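Local coordinates for periplasmic binding protein/LacI transcriptional regulator (Burkholderia graminis C4D1M, PDB 5HQJ) that probably serves as the sugar-binding component of an ABC transporter, and binds D-arabinose in its pyranose form, at residues A[132-140]-A[167-176]; A[192-202]-A[218-228]. One frame throughout, in Å; residues are numbered along the deposited sequence.

Interaction 1: A[132-140]-A[167-176]; sequences NEQAGATMA and ERIAGIKKGL. With 64K (alpha-D-arabinopyranose), chain B.
Arg-168 slants across Asn-132 and carries the contact between helices 132-140 and 167-176 as far as the bound arabinose. Its CB is 4.1 Å from Asn-132 O, and CG, anti to the carbonyl carbon (chi1 -68°), passes over the same oxygen. From CG the chain runs extended to NE, with CD skirting the amide at 3.9 Å from Asn-132 OD1. At the guanidinium, NE donates to Asn-132 OD1 at 2.8 Å and NH2 to the same oxygen at 2.9 Å, a side-on grip by two nitrogens on one atom. OD1 lies in the guanidinium plane, whereas both donors approach it from one face of the amide, whose plane is turned obliquely to that of the guanidinium. The outer nitrogens serve the sugar: NH2 reaches 64K O2 in a nearly straight bond (168°) and NH1 donates to 64K O3, with Val-217 O as a second acceptor. Phe-246 adds a cation-pi contact, so the group's rotation is well fixed.

Behind this polar end the helices cross at -40° with axes only 6.4 Å apart, a glycine-mediated close crossing. Gly-136 and Gly-171 bring their CA atoms within 4.1 Å, and the backbones touch directly, Gly-136 C against Gly-171 C, with no side chain between them. CA-H...O contacts in both directions join the two helices, among them Gly-136 CA to Arg-168 O and Gly-171 CA to Glu-133 O. Further along, Ala-140 fits as a knob among Gly-171, Ile-172, Gly-175 and Leu-176. On the outer side, the extended Glu-133 meets Lys-174 at about a right angle, and OE2 takes NZ in a salt bridge of 2.8 Å. A water bridges Asn-132 ND2 to Glu-167 OE1.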
ATOM      1  N   ASN A 132      -4.162  -1.448  -8.200  1.00 13.36           N
ATOM      2  CA  ASN A 132      -2.847  -1.998  -7.895  1.00 10.39           C
ATOM      3  C   ASN A 132      -2.300  -2.839  -9.018  1.00 15.09           C
ATOM      4  O   ASN A 132      -1.108  -2.777  -9.302  1.00 11.01           O
ATOM      5  CB  ASN A 132      -2.919  -2.755  -6.594  1.00 11.24           C
ATOM      6  CG  ASN A 132      -2.974  -1.825  -5.417  1.00 14.40           C
ATOM      7  OD1 ASN A 132      -1.978  -1.178  -5.072  1.00 10.65           O
ATOM      8  ND2 ASN A 132      -4.139  -1.731  -4.792  1.00 15.24           N
ATOM      9  N   GLU A 133      -3.155  -3.550  -9.740  1.00 14.14           N
ATOM     10  CA  GLU A 133      -2.635  -4.269 -10.899  1.00 15.14           C
ATOM     11  C   GLU A 133      -2.140  -3.246 -11.930  1.00 14.34           C
ATOM     12  O   GLU A 133      -1.061  -3.415 -12.492  1.00 16.33           O
ATOM     13  CB  GLU A 133      -3.669  -5.221 -11.514  1.00 16.36           C
ATOM     14  CG  GLU A 133      -3.066  -6.058 -12.637  1.00 36.82           C
ATOM     15  CD  GLU A 133      -3.912  -7.256 -13.029  1.00 87.63           C
ATOM     16  OE1 GLU A 133      -4.752  -7.696 -12.215  1.00 98.45           O
ATOM     17  OE2 GLU A 133      -3.724  -7.764 -14.154  1.00117.06           O
ATOM     18  N   GLN A 134      -2.879  -2.155 -12.171  1.00 15.60           N
ATOM     19  CA  GLN A 134      -2.419  -1.159 -13.134  1.00 15.78           C
ATOM     20  C   GLN A 134      -1.107  -0.511 -12.676  1.00 13.18           C
ATOM     21  O   GLN A 134      -0.244  -0.186 -13.492  1.00 13.65           O
ATOM     22  CB  GLN A 134      -3.491  -0.052 -13.386  1.00 18.03           C
ATOM     23  CG  GLN A 134      -3.043   1.041 -14.351  1.00 56.45           C
ATOM     24  CD  GLN A 134      -2.654   0.499 -15.716  1.00 85.91           C
ATOM     25  OE1 GLN A 134      -1.511   0.642 -16.154  1.00 91.89           O
ATOM     26  NE2 GLN A 134      -3.609  -0.116 -16.400  1.00 89.42           N
ATOM     27  N   ALA A 135      -0.949  -0.295 -11.375  1.00 13.91           N
ATOM     28  CA  ALA A 135       0.324   0.253 -10.925  1.00 12.08           C
ATOM     29  C   ALA A 135       1.489  -0.710 -11.274  1.00 10.00           C
ATOM     30  O   ALA A 135       2.578  -0.285 -11.647  1.00 10.10           O
ATOM     31  CB  ALA A 135       0.288   0.513  -9.438  1.00 12.86           C
ATOM     32  N   GLY A 136       1.276  -2.022 -11.093  1.00 11.95           N
ATOM     33  CA  GLY A 136       2.294  -3.017 -11.503  1.00 10.37           C
ATOM     34  C   GLY A 136       2.598  -2.981 -12.974  1.00  9.84           C
ATOM     35  O   GLY A 136       3.754  -3.000 -13.414  1.00  8.01           O
ATOM     36  N   ALA A 137       1.530  -2.934 -13.759  1.00 11.86           N
ATOM     37  CA  ALA A 137       1.682  -2.788 -15.181  1.00  9.90           C
ATOM     38  C   ALA A 137       2.528  -1.566 -15.573  1.00  8.06           C
ATOM     39  O   ALA A 137       3.390  -1.655 -16.410  1.00 11.64           O
ATOM     40  CB  ALA A 137       0.267  -2.715 -15.835  1.00 11.73           C
ATOM     41  N   THR A 138       2.285  -0.424 -14.950  1.00 10.94           N
ATOM     42  CA  THR A 138       3.066   0.765 -15.204  1.00 10.00           C
ATOM     43  C   THR A 138       4.540   0.608 -14.831  1.00 11.00           C
ATOM     44  O   THR A 138       5.408   1.042 -15.545  1.00 10.53           O
ATOM     45  CB  THR A 138       2.458   1.947 -14.444  1.00 11.81           C
ATOM     46  OG1 THR A 138       1.151   2.198 -14.960  1.00 15.59           O
ATOM     47  CG2 THR A 138       3.281   3.218 -14.567  1.00 14.51           C
HETATM   48  N   MSE A 139       4.817  -0.002 -13.696  1.00 14.24           N
HETATM   49  CA  MSE A 139       6.188  -0.312 -13.317  1.00 13.59           C
HETATM   50  C   MSE A 139       6.882  -1.181 -14.344  1.00  8.77           C
HETATM   51  O   MSE A 139       8.048  -0.965 -14.693  1.00  8.24           O
HETATM   52  CB  MSE A 139       6.183  -1.012 -11.966  1.00 12.58           C
HETATM   53  CG  MSE A 139       5.835  -0.115 -10.807  1.00 10.55           C
HETATM   54 SE   MSE A 139       6.033  -1.175  -9.142  1.00 19.59          SE
HETATM   55  CE  MSE A 139       7.754  -0.583  -8.464  1.00 14.70           C
ATOM     56  N   ALA A 140       6.162  -2.165 -14.854  1.00  9.87           N
ATOM     57  CA  ALA A 140       6.729  -3.037 -15.862  1.00  6.56           C
ATOM     58  C   ALA A 140       7.113  -2.278 -17.138  1.00 10.39           C
ATOM     59  O   ALA A 140       8.167  -2.552 -17.732  1.00  8.93           O
ATOM     60  CB  ALA A 140       5.762  -4.180 -16.187  1.00 12.16           C
ATOM     61  N   GLU A 167      -1.601  -8.095  -6.387  1.00  9.53           N
ATOM     62  CA  GLU A 167      -2.020  -7.483  -7.616  1.00 10.98           C
ATOM     63  C   GLU A 167      -0.898  -6.707  -8.292  1.00 10.47           C
ATOM     64  O   GLU A 167      -0.774  -6.747  -9.499  1.00  9.55           O
ATOM     65  CB  GLU A 167      -3.214  -6.579  -7.337  1.00 18.55           C
ATOM     66  CG  GLU A 167      -4.450  -7.426  -7.036  1.00 23.43           C
ATOM     67  CD  GLU A 167      -5.633  -6.621  -6.534  1.00 72.85           C
ATOM     68  OE1 GLU A 167      -5.415  -5.510  -6.030  1.00 26.68           O
ATOM     69  OE2 GLU A 167      -6.781  -7.100  -6.634  1.00 84.73           O
ATOM     70  N   ARG A 168      -0.107  -5.989  -7.510  1.00  9.58           N
ATOM     71  CA  ARG A 168       1.024  -5.260  -8.042  1.00  7.43           C
ATOM     72  C   ARG A 168       1.961  -6.238  -8.735  1.00 13.21           C
ATOM     73  O   ARG A 168       2.461  -6.004  -9.834  1.00  8.57           O
ATOM     74  CB  ARG A 168       1.796  -4.521  -6.932  1.00  8.69           C
ATOM     75  CG  ARG A 168       0.976  -3.383  -6.350  1.00 10.97           C
ATOM     76  CD  ARG A 168       1.639  -2.752  -5.113  1.00 12.64           C
ATOM     77  NE  ARG A 168       0.639  -1.934  -4.452  1.00 12.94           N
ATOM     78  CZ  ARG A 168       0.755  -1.393  -3.255  1.00 12.32           C
ATOM     79  NH1 ARG A 168       1.884  -1.507  -2.550  1.00 12.13           N
ATOM     80  NH2 ARG A 168      -0.253  -0.666  -2.757  1.00 12.07           N
ATOM     81  N   ILE A 169       2.250  -7.331  -8.055  1.00  8.81           N
ATOM     82  CA  ILE A 169       3.106  -8.354  -8.671  1.00  5.86           C
ATOM     83  C   ILE A 169       2.521  -8.931  -9.980  1.00  7.90           C
ATOM     84  O   ILE A 169       3.212  -9.119 -11.021  1.00  7.07           O
ATOM     85  CB  ILE A 169       3.376  -9.520  -7.678  1.00  7.09           C
ATOM     86  CG1 ILE A 169       4.116  -9.016  -6.436  1.00 11.03           C
ATOM     87  CG2 ILE A 169       4.186 -10.673  -8.328  1.00  9.22           C
ATOM     88  CD1 ILE A 169       4.148 -10.032  -5.287  1.00 22.02           C
ATOM     89  N   ALA A 170       1.235  -9.240  -9.958  1.00 11.48           N
ATOM     90  CA  ALA A 170       0.570  -9.734 -11.168  1.00  6.64           C
ATOM     91  C   ALA A 170       0.630  -8.725 -12.315  1.00  6.99           C
ATOM     92  O   ALA A 170       0.870  -9.114 -13.455  1.00 10.49           O
ATOM     93  CB  ALA A 170      -0.834 -10.118 -10.835  1.00  9.71           C
ATOM     94  N   GLY A 171       0.454  -7.445 -12.009  1.00  7.44           N
ATOM     95  CA  GLY A 171       0.623  -6.409 -13.013  1.00 13.08           C
ATOM     96  C   GLY A 171       2.018  -6.339 -13.611  1.00 11.64           C
ATOM     97  O   GLY A 171       2.188  -6.216 -14.825  1.00  8.39           O
ATOM     98  N   ILE A 172       3.040  -6.441 -12.775  1.00  6.75           N
ATOM     99  CA  ILE A 172       4.408  -6.479 -13.259  1.00  6.47           C
ATOM    100  C   ILE A 172       4.613  -7.681 -14.157  1.00  7.82           C
ATOM    101  O   ILE A 172       5.167  -7.508 -15.236  1.00  7.22           O
ATOM    102  CB  ILE A 172       5.439  -6.519 -12.085  1.00  7.81           C
ATOM    103  CG1 ILE A 172       5.382  -5.231 -11.216  1.00  6.95           C
ATOM    104  CG2 ILE A 172       6.823  -6.791 -12.616  1.00  8.27           C
ATOM    105  CD1 ILE A 172       6.105  -5.334  -9.887  1.00  8.61           C
ATOM    106  N   LYS A 173       4.237  -8.880 -13.717  1.00  5.76           N
ATOM    107  CA  LYS A 173       4.539 -10.071 -14.483  1.00  7.45           C
ATOM    108  C   LYS A 173       3.764 -10.035 -15.817  1.00 11.59           C
ATOM    109  O   LYS A 173       4.322 -10.343 -16.847  1.00  9.54           O
ATOM    110  CB  LYS A 173       4.255 -11.331 -13.665  1.00  7.85           C
ATOM    111  CG  LYS A 173       5.233 -11.475 -12.545  1.00  7.79           C
ATOM    112  CD  LYS A 173       5.077 -12.811 -11.779  1.00 11.25           C
ATOM    113  CE  LYS A 173       6.260 -13.094 -10.856  1.00  7.76           C
ATOM    114  NZ  LYS A 173       6.046 -14.453 -10.232  1.00 14.22           N
ATOM    115  N   LYS A 174       2.509  -9.627 -15.808  1.00  8.70           N
ATOM    116  CA  LYS A 174       1.752  -9.552 -17.080  1.00  8.96           C
ATOM    117  C   LYS A 174       2.372  -8.516 -18.031  1.00 10.24           C
ATOM    118  O   LYS A 174       2.535  -8.778 -19.229  1.00 12.62           O
ATOM    119  CB  LYS A 174       0.283  -9.244 -16.796  1.00 18.45           C
ATOM    120  CG  LYS A 174      -0.631  -9.358 -17.989  1.00 52.71           C
ATOM    121  CD  LYS A 174      -2.049  -8.907 -17.655  1.00 79.77           C
ATOM    122  CE  LYS A 174      -2.659  -9.738 -16.540  1.00 97.64           C
ATOM    123  NZ  LYS A 174      -4.111  -9.465 -16.388  1.00108.78           N
ATOM    124  N   GLY A 175       2.779  -7.364 -17.509  1.00 10.82           N
ATOM    125  CA  GLY A 175       3.405  -6.313 -18.303  1.00 12.05           C
ATOM    126  C   GLY A 175       4.750  -6.730 -18.863  1.00 10.80           C
ATOM    127  O   GLY A 175       5.077  -6.491 -20.022  1.00 11.68           O
ATOM    128  N   LEU A 176       5.573  -7.389 -18.056  1.00  7.25           N
ATOM    129  CA  LEU A 176       6.894  -7.831 -18.521  1.00  5.52           C
ATOM    130  C   LEU A 176       6.849  -8.900 -19.608  1.00  7.02           C
ATOM    131  O   LEU A 176       7.813  -9.066 -20.320  1.00  7.43           O
ATOM    132  CB  LEU A 176       7.730  -8.336 -17.358  1.00  6.98           C
ATOM    133  CG  LEU A 176       8.248  -7.266 -16.389  1.00  7.23           C
ATOM    134  CD1 LEU A 176       9.057  -7.960 -15.303  1.00  6.95           C
ATOM    135  CD2 LEU A 176       9.114  -6.223 -17.069  1.00  6.34           C
TER
HETATM  136  O2  64K B 401      -0.261   0.192  -0.190  1.00 16.25           O
HETATM  137  C2  64K B 401       0.699  -0.517   0.664  1.00 23.94           C
HETATM  138  C3  64K B 401       1.925   0.334   0.759  1.00 16.72           C
HETATM  139  O3  64K B 401       2.640   0.234  -0.453  1.00 17.68           O
HETATM  140  C4  64K B 401       2.874  -0.147   1.851  1.00 25.40           C
HETATM  141  O4  64K B 401       3.471  -1.416   1.526  1.00 27.04           O
HETATM  142  C5  64K B 401       2.142  -0.313   3.105  1.00 16.43           C
HETATM  143  O5  64K B 401       1.128  -1.331   2.925  1.00 16.05           O
HETATM  144  C1  64K B 401       0.103  -0.732   2.027  1.00 22.94           C
HETATM  145  O1  64K B 401      -0.943  -1.617   1.912  1.00 12.46           O
HETATM  146  O   HOH W   1      -6.577  -2.797  -6.026  1.00 25.87           O

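Interaction 2: A[192-202]-A[218-228]; sequences DDLARGVSVVE and SQVGGPAVAKV. With 64K (alpha-D-arabinopyranose), chain B.
Asp-192 and Ser-218 meet at the sugar-facing end of this contact, where Ser-218 OG donates to Asp-192 OD1 at 2.6 Å through the syn lone pair of the carboxylate. Ser-218 OG stands between its own backbone N and carbonyl carbon (chi1 72°), which directs the hydroxyl at the acid. The aliphatic CG of Gln-219 packs on the sugar, 3.4 Å from 64K C4, while Val-220 CG1 comes to 3.3 Å from Asp-192 OD1.

Val-220 joins this polar end to the helix packing: its other methyl, CG2, lies 3.5 Å from Leu-194 CA and also touches Leu-194 CD1. Helices 194-202 and 221-228 then cross at -57°. Ala-224 points into the opposite helix and sits as a knob among Leu-194, Gly-197, Val-198 and Val-201, its CB 3.7 Å from Gly-197 C. Val-201 and Val-228 slide past each other in opposite directions, with Val-201 CG1 on Val-228 CB, whereas Val-201 CG2 meets Val-225 CG2 at about a right angle. The two methyls of Val-198 part: CG1 rests on Val-228 CG2, CG2 on the aliphatic CD of Lys-227. Asp-193 N-caps helix 194-202, OD1 accepting from Arg-196 N at 2.7 Å.

These two helices lie next to each other in the Rossmann-like lobe of the periplasmic binding fold. The serine bond and the sugar bond sit on adjoining residues: Gln-219 N donates to 64K O4 at 3.0 Å, so the acid's hold on Ser-218 probably acts as a second shell that steadies the loop presenting this backbone N-H to the sugar.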
ATOM      1  N   ASP A 192       7.522  -6.946   5.157  1.00 22.38           N
ATOM      2  CA  ASP A 192       7.899  -5.552   5.392  1.00 26.79           C
ATOM      3  C   ASP A 192       8.673  -5.398   6.690  1.00 19.60           C
ATOM      4  O   ASP A 192       8.572  -4.380   7.358  1.00 30.42           O
ATOM      5  CB  ASP A 192       6.665  -4.637   5.399  1.00 35.21           C
ATOM      6  CG  ASP A 192       6.152  -4.329   4.007  1.00 60.03           C
ATOM      7  OD1 ASP A 192       6.831  -4.686   3.025  1.00 97.85           O
ATOM      8  OD2 ASP A 192       5.081  -3.694   3.895  1.00 41.93           O
ATOM      9  N   ASP A 193       9.455  -6.403   7.058  1.00 27.46           N
ATOM     10  CA  ASP A 193      10.479  -6.200   8.059  1.00 26.74           C
ATOM     11  C   ASP A 193      11.733  -5.713   7.323  1.00 29.60           C
ATOM     12  O   ASP A 193      12.179  -6.375   6.400  1.00 21.87           O
ATOM     13  CB  ASP A 193      10.753  -7.480   8.837  1.00 36.14           C
ATOM     14  CG  ASP A 193      11.849  -7.314   9.866  1.00 54.67           C
ATOM     15  OD1 ASP A 193      13.006  -7.624   9.542  1.00 44.21           O
ATOM     16  OD2 ASP A 193      11.559  -6.874  10.996  1.00 76.43           O
ATOM     17  N   LEU A 194      12.277  -4.562   7.719  1.00 28.01           N
ATOM     18  CA  LEU A 194      13.426  -3.953   7.027  1.00 18.87           C
ATOM     19  C   LEU A 194      14.628  -4.870   7.091  1.00 37.40           C
ATOM     20  O   LEU A 194      15.280  -5.112   6.073  1.00 19.92           O
ATOM     21  CB  LEU A 194      13.735  -2.579   7.611  1.00 17.81           C
ATOM     22  CG  LEU A 194      14.920  -1.786   7.026  1.00 21.47           C
ATOM     23  CD1 LEU A 194      14.829  -1.641   5.495  1.00 17.80           C
ATOM     24  CD2 LEU A 194      15.037  -0.404   7.683  1.00 23.60           C
ATOM     25  N   ALA A 195      14.908  -5.411   8.269  1.00 30.85           N
ATOM     26  CA  ALA A 195      16.019  -6.329   8.417  1.00 30.20           C
ATOM     27  C   ALA A 195      15.829  -7.538   7.508  1.00 17.28           C
ATOM     28  O   ALA A 195      16.768  -8.014   6.831  1.00 20.15           O
ATOM     29  CB  ALA A 195      16.159  -6.749   9.868  1.00 33.64           C
ATOM     30  N   ARG A 196      14.598  -8.027   7.433  1.00 26.49           N
ATOM     31  CA  ARG A 196      14.297  -9.140   6.537  1.00 30.65           C
ATOM     32  C   ARG A 196      14.478  -8.707   5.073  1.00 16.43           C
ATOM     33  O   ARG A 196      14.993  -9.463   4.260  1.00 16.70           O
ATOM     34  CB  ARG A 196      12.877  -9.660   6.776  1.00 29.46           C
ATOM     35  CG  ARG A 196      12.671 -11.108   6.308  1.00 60.69           C
ATOM     36  CD  ARG A 196      11.295 -11.686   6.688  1.00 86.53           C
ATOM     37  NE  ARG A 196      11.148 -11.949   8.126  1.00106.96           N
ATOM     38  CZ  ARG A 196      10.379 -11.251   8.965  1.00124.55           C
ATOM     39  NH1 ARG A 196       9.659 -10.224   8.539  1.00147.70           N
ATOM     40  NH2 ARG A 196      10.324 -11.585  10.247  1.00108.42           N
ATOM     41  N   GLY A 197      14.011  -7.501   4.752  1.00 20.32           N
ATOM     42  CA  GLY A 197      14.252  -6.940   3.422  1.00 15.06           C
ATOM     43  C   GLY A 197      15.726  -6.819   3.028  1.00 13.44           C
ATOM     44  O   GLY A 197      16.124  -7.148   1.883  1.00 10.86           O
ATOM     45  N   VAL A 198      16.555  -6.321   3.950  1.00 14.15           N
ATOM     46  CA  VAL A 198      18.005  -6.287   3.749  1.00 13.26           C
ATOM     47  C   VAL A 198      18.553  -7.693   3.459  1.00 13.45           C
ATOM     48  O   VAL A 198      19.231  -7.898   2.455  1.00 13.44           O
ATOM     49  CB  VAL A 198      18.691  -5.664   4.975  1.00 17.88           C
ATOM     50  CG1 VAL A 198      20.162  -5.811   4.898  1.00 18.08           C
ATOM     51  CG2 VAL A 198      18.310  -4.202   5.071  1.00 12.78           C
ATOM     52  N   SER A 199      18.186  -8.677   4.292  1.00 16.75           N
ATOM     53  CA  SER A 199      18.639 -10.063   4.090  1.00 21.17           C
ATOM     54  C   SER A 199      18.262 -10.574   2.716  1.00 10.61           C
ATOM     55  O   SER A 199      19.071 -11.132   1.939  1.00 14.69           O
ATOM     56  CB  SER A 199      18.031 -10.992   5.147  1.00 20.18           C
ATOM     57  OG  SER A 199      18.202 -10.460   6.447  1.00 59.70           O
ATOM     58  N   VAL A 200      16.998 -10.353   2.339  1.00 16.84           N
ATOM     59  CA  VAL A 200      16.524 -10.779   1.035  1.00 19.97           C
ATOM     60  C   VAL A 200      17.271 -10.107  -0.087  1.00 12.36           C
ATOM     61  O   VAL A 200      17.747 -10.770  -0.992  1.00 13.38           O
ATOM     62  CB  VAL A 200      15.002 -10.515   0.900  1.00 18.05           C
ATOM     63  CG1 VAL A 200      14.512 -10.812  -0.538  1.00 15.14           C
ATOM     64  CG2 VAL A 200      14.244 -11.356   1.940  1.00 18.99           C
ATOM     65  N   VAL A 201      17.418  -8.787  -0.016  1.00 13.89           N
ATOM     66  CA  VAL A 201      18.126  -8.088  -1.068  1.00 16.64           C
ATOM     67  C   VAL A 201      19.590  -8.536  -1.152  1.00 11.18           C
ATOM     68  O   VAL A 201      20.088  -8.746  -2.262  1.00 11.71           O
ATOM     69  CB  VAL A 201      18.055  -6.565  -0.882  1.00 15.65           C
ATOM     70  CG1 VAL A 201      19.033  -5.840  -1.816  1.00 19.17           C
ATOM     71  CG2 VAL A 201      16.651  -6.098  -1.189  1.00 16.51           C
ATOM     72  N   GLU A 202      20.277  -8.634  -0.010  1.00 14.59           N
ATOM     73  CA  GLU A 202      21.645  -9.160  -0.015  1.00 13.11           C
ATOM     74  C   GLU A 202      21.771 -10.505  -0.748  1.00 11.81           C
ATOM     75  O   GLU A 202      22.671 -10.695  -1.520  1.00 13.51           O
ATOM     76  CB  GLU A 202      22.173  -9.336   1.413  1.00 14.14           C
ATOM     77  CG  GLU A 202      22.439  -8.051   2.132  1.00 21.48           C
ATOM     78  CD  GLU A 202      22.772  -8.276   3.587  1.00 30.52           C
ATOM     79  OE1 GLU A 202      22.484  -9.383   4.099  1.00 34.40           O
ATOM     80  OE2 GLU A 202      23.311  -7.342   4.214  1.00 28.65           O
ATOM     81  N   SER A 218       6.310  -3.009  -2.105  1.00 10.19           N
ATOM     82  CA  SER A 218       5.841  -2.596  -0.781  1.00 10.23           C
ATOM     83  C   SER A 218       6.786  -1.524  -0.204  1.00 14.19           C
ATOM     84  O   SER A 218       7.837  -1.272  -0.749  1.00 13.75           O
ATOM     85  CB  SER A 218       5.733  -3.795   0.150  1.00 13.50           C
ATOM     86  OG  SER A 218       7.011  -4.248   0.503  1.00 14.95           O
ATOM     87  N   GLN A 219       6.393  -0.861   0.876  1.00 25.90           N
ATOM     88  CA  GLN A 219       7.124   0.350   1.246  1.00 49.74           C
ATOM     89  C   GLN A 219       8.563   0.054   1.686  1.00 22.65           C
ATOM     90  O   GLN A 219       9.394   0.928   1.552  1.00 19.96           O
ATOM     91  CB  GLN A 219       6.387   1.168   2.333  1.00 64.34           C
ATOM     92  CG  GLN A 219       5.804   0.398   3.492  1.00 79.06           C
ATOM     93  CD  GLN A 219       6.842  -0.387   4.235  1.00 83.83           C
ATOM     94  OE1 GLN A 219       6.961  -1.597   4.066  1.00110.16           O
ATOM     95  NE2 GLN A 219       7.608   0.294   5.066  1.00 52.04           N
ATOM     96  N   VAL A 220       8.861  -1.167   2.137  1.00 15.42           N
ATOM     97  CA  VAL A 220      10.236  -1.555   2.551  1.00 20.41           C
ATOM     98  C   VAL A 220      11.261  -1.823   1.414  1.00 16.68           C
ATOM     99  O   VAL A 220      12.496  -1.856   1.640  1.00 10.93           O
ATOM    100  CB  VAL A 220      10.182  -2.819   3.420  1.00 38.24           C
ATOM    101  CG1 VAL A 220      10.083  -4.082   2.557  1.00 34.42           C
ATOM    102  CG2 VAL A 220      11.385  -2.890   4.342  1.00 49.43           C
ATOM    103  N   GLY A 221      10.776  -2.010   0.203  1.00 12.59           N
ATOM    104  CA  GLY A 221      11.676  -2.443  -0.848  1.00 10.92           C
ATOM    105  C   GLY A 221      12.695  -1.380  -1.191  1.00 10.62           C
ATOM    106  O   GLY A 221      13.908  -1.659  -1.311  1.00 11.46           O
ATOM    107  N   GLY A 222      12.228  -0.138  -1.328  1.00  9.92           N
ATOM    108  CA  GLY A 222      13.138   0.966  -1.579  1.00 13.83           C
ATOM    109  C   GLY A 222      14.194   1.117  -0.496  1.00 10.53           C
ATOM    110  O   GLY A 222      15.381   1.192  -0.786  1.00 11.42           O
ATOM    111  N   PRO A 223      13.766   1.274   0.765  1.00 10.83           N
ATOM    112  CA  PRO A 223      14.713   1.453   1.863  1.00 11.37           C
ATOM    113  C   PRO A 223      15.694   0.287   1.950  1.00 13.05           C
ATOM    114  O   PRO A 223      16.887   0.537   2.187  1.00 11.62           O
ATOM    115  CB  PRO A 223      13.798   1.577   3.091  1.00 13.33           C
ATOM    116  CG  PRO A 223      12.507   2.130   2.488  1.00 13.27           C
ATOM    117  CD  PRO A 223      12.372   1.489   1.180  1.00 10.79           C
ATOM    118  N   ALA A 224      15.237  -0.943   1.714  1.00 12.07           N
ATOM    119  CA  ALA A 224      16.150  -2.076   1.834  1.00 10.45           C
ATOM    120  C   ALA A 224      17.205  -2.057   0.711  1.00 10.40           C
ATOM    121  O   ALA A 224      18.379  -2.255   0.954  1.00 10.68           O
ATOM    122  CB  ALA A 224      15.396  -3.368   1.809  1.00 11.62           C
ATOM    123  N   VAL A 225      16.776  -1.821  -0.513  1.00 10.07           N
ATOM    124  CA  VAL A 225      17.711  -1.778  -1.613  1.00 10.04           C
ATOM    125  C   VAL A 225      18.730  -0.650  -1.437  1.00 12.54           C
ATOM    126  O   VAL A 225      19.944  -0.834  -1.608  1.00 11.40           O
ATOM    127  CB  VAL A 225      16.991  -1.617  -2.942  1.00  9.63           C
ATOM    128  CG1 VAL A 225      17.986  -1.431  -4.071  1.00 11.67           C
ATOM    129  CG2 VAL A 225      16.220  -2.865  -3.243  1.00  9.01           C
ATOM    130  N   ALA A 226      18.265   0.517  -0.996  1.00 11.08           N
ATOM    131  CA  ALA A 226      19.181   1.617  -0.809  1.00 11.75           C
ATOM    132  C   ALA A 226      20.138   1.285   0.321  1.00 13.99           C
ATOM    133  O   ALA A 226      21.323   1.618   0.208  1.00 15.51           O
ATOM    134  CB  ALA A 226      18.419   2.905  -0.550  1.00 14.71           C
ATOM    135  N   LYS A 227      19.683   0.610   1.383  1.00 12.06           N
ATOM    136  CA  LYS A 227      20.554   0.323   2.519  1.00 12.50           C
ATOM    137  C   LYS A 227      21.669  -0.610   2.045  1.00 14.28           C
ATOM    138  O   LYS A 227      22.852  -0.399   2.352  1.00 16.04           O
ATOM    139  CB  LYS A 227      19.770  -0.301   3.668  1.00 16.06           C
ATOM    140  CG  LYS A 227      20.642  -0.575   4.877  1.00 23.93           C
ATOM    141  CD  LYS A 227      19.830  -1.020   6.073  1.00 35.61           C
ATOM    142  CE  LYS A 227      19.618   0.103   7.063  1.00 66.90           C
ATOM    143  NZ  LYS A 227      19.405  -0.428   8.437  1.00 68.74           N
ATOM    144  N   VAL A 228      21.299  -1.605   1.250  1.00 12.76           N
ATOM    145  CA  VAL A 228      22.247  -2.652   0.845  1.00 11.61           C
ATOM    146  C   VAL A 228      23.253  -2.119  -0.162  1.00 11.83           C
ATOM    147  O   VAL A 228      24.461  -2.404  -0.072  1.00 17.64           O
ATOM    148  CB  VAL A 228      21.504  -3.856   0.300  1.00 11.16           C
ATOM    149  CG1 VAL A 228      22.492  -4.870  -0.326  1.00 18.25           C
ATOM    150  CG2 VAL A 228      20.722  -4.526   1.441  1.00 14.13           C
TER
HETATM  151  O2  64K B 401      -0.261   0.192  -0.190  1.00 16.25           O
HETATM  152  C2  64K B 401       0.699  -0.517   0.664  1.00 23.94           C
HETATM  153  C3  64K B 401       1.925   0.334   0.759  1.00 16.72           C
HETATM  154  O3  64K B 401       2.640   0.234  -0.453  1.00 17.68           O
HETATM  155  C4  64K B 401       2.874  -0.147   1.851  1.00 25.40           C
HETATM  156  O4  64K B 401       3.471  -1.416   1.526  1.00 27.04           O
HETATM  157  C5  64K B 401       2.142  -0.313   3.105  1.00 16.43           C
HETATM  158  O5  64K B 401       1.128  -1.331   2.925  1.00 16.05           O
HETATM  159  C1  64K B 401       0.103  -0.732   2.027  1.00 22.94           C
HETATM  160  O1  64K B 401      -0.943  -1.617   1.912  1.00 12.46           O

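In the fold
Both contacts belong to the same lobe of the binding protein, the one built on the sheet that contains strands 150-156 and 211-216. Each packs a pair of helices, and one segment of each pair bonds the arabinose: a side chain of helix 163-176 in interaction 1, the loop before helix 221-229 in interaction 2. Their centres lie 20 Å apart, yet their nearest atoms come within about 4 Å without touching. Interaction 1 serves O2 and O3 of the sugar, interaction 2 O4, so the two hold successive hydroxyls of one ring. Val-217, which accepts from Arg-168, immediately precedes Ser-218, a short chain link between them. Asp-116, Asn-164, Asp-247 and Gln-267 add further hydrogen bonds to the ligand.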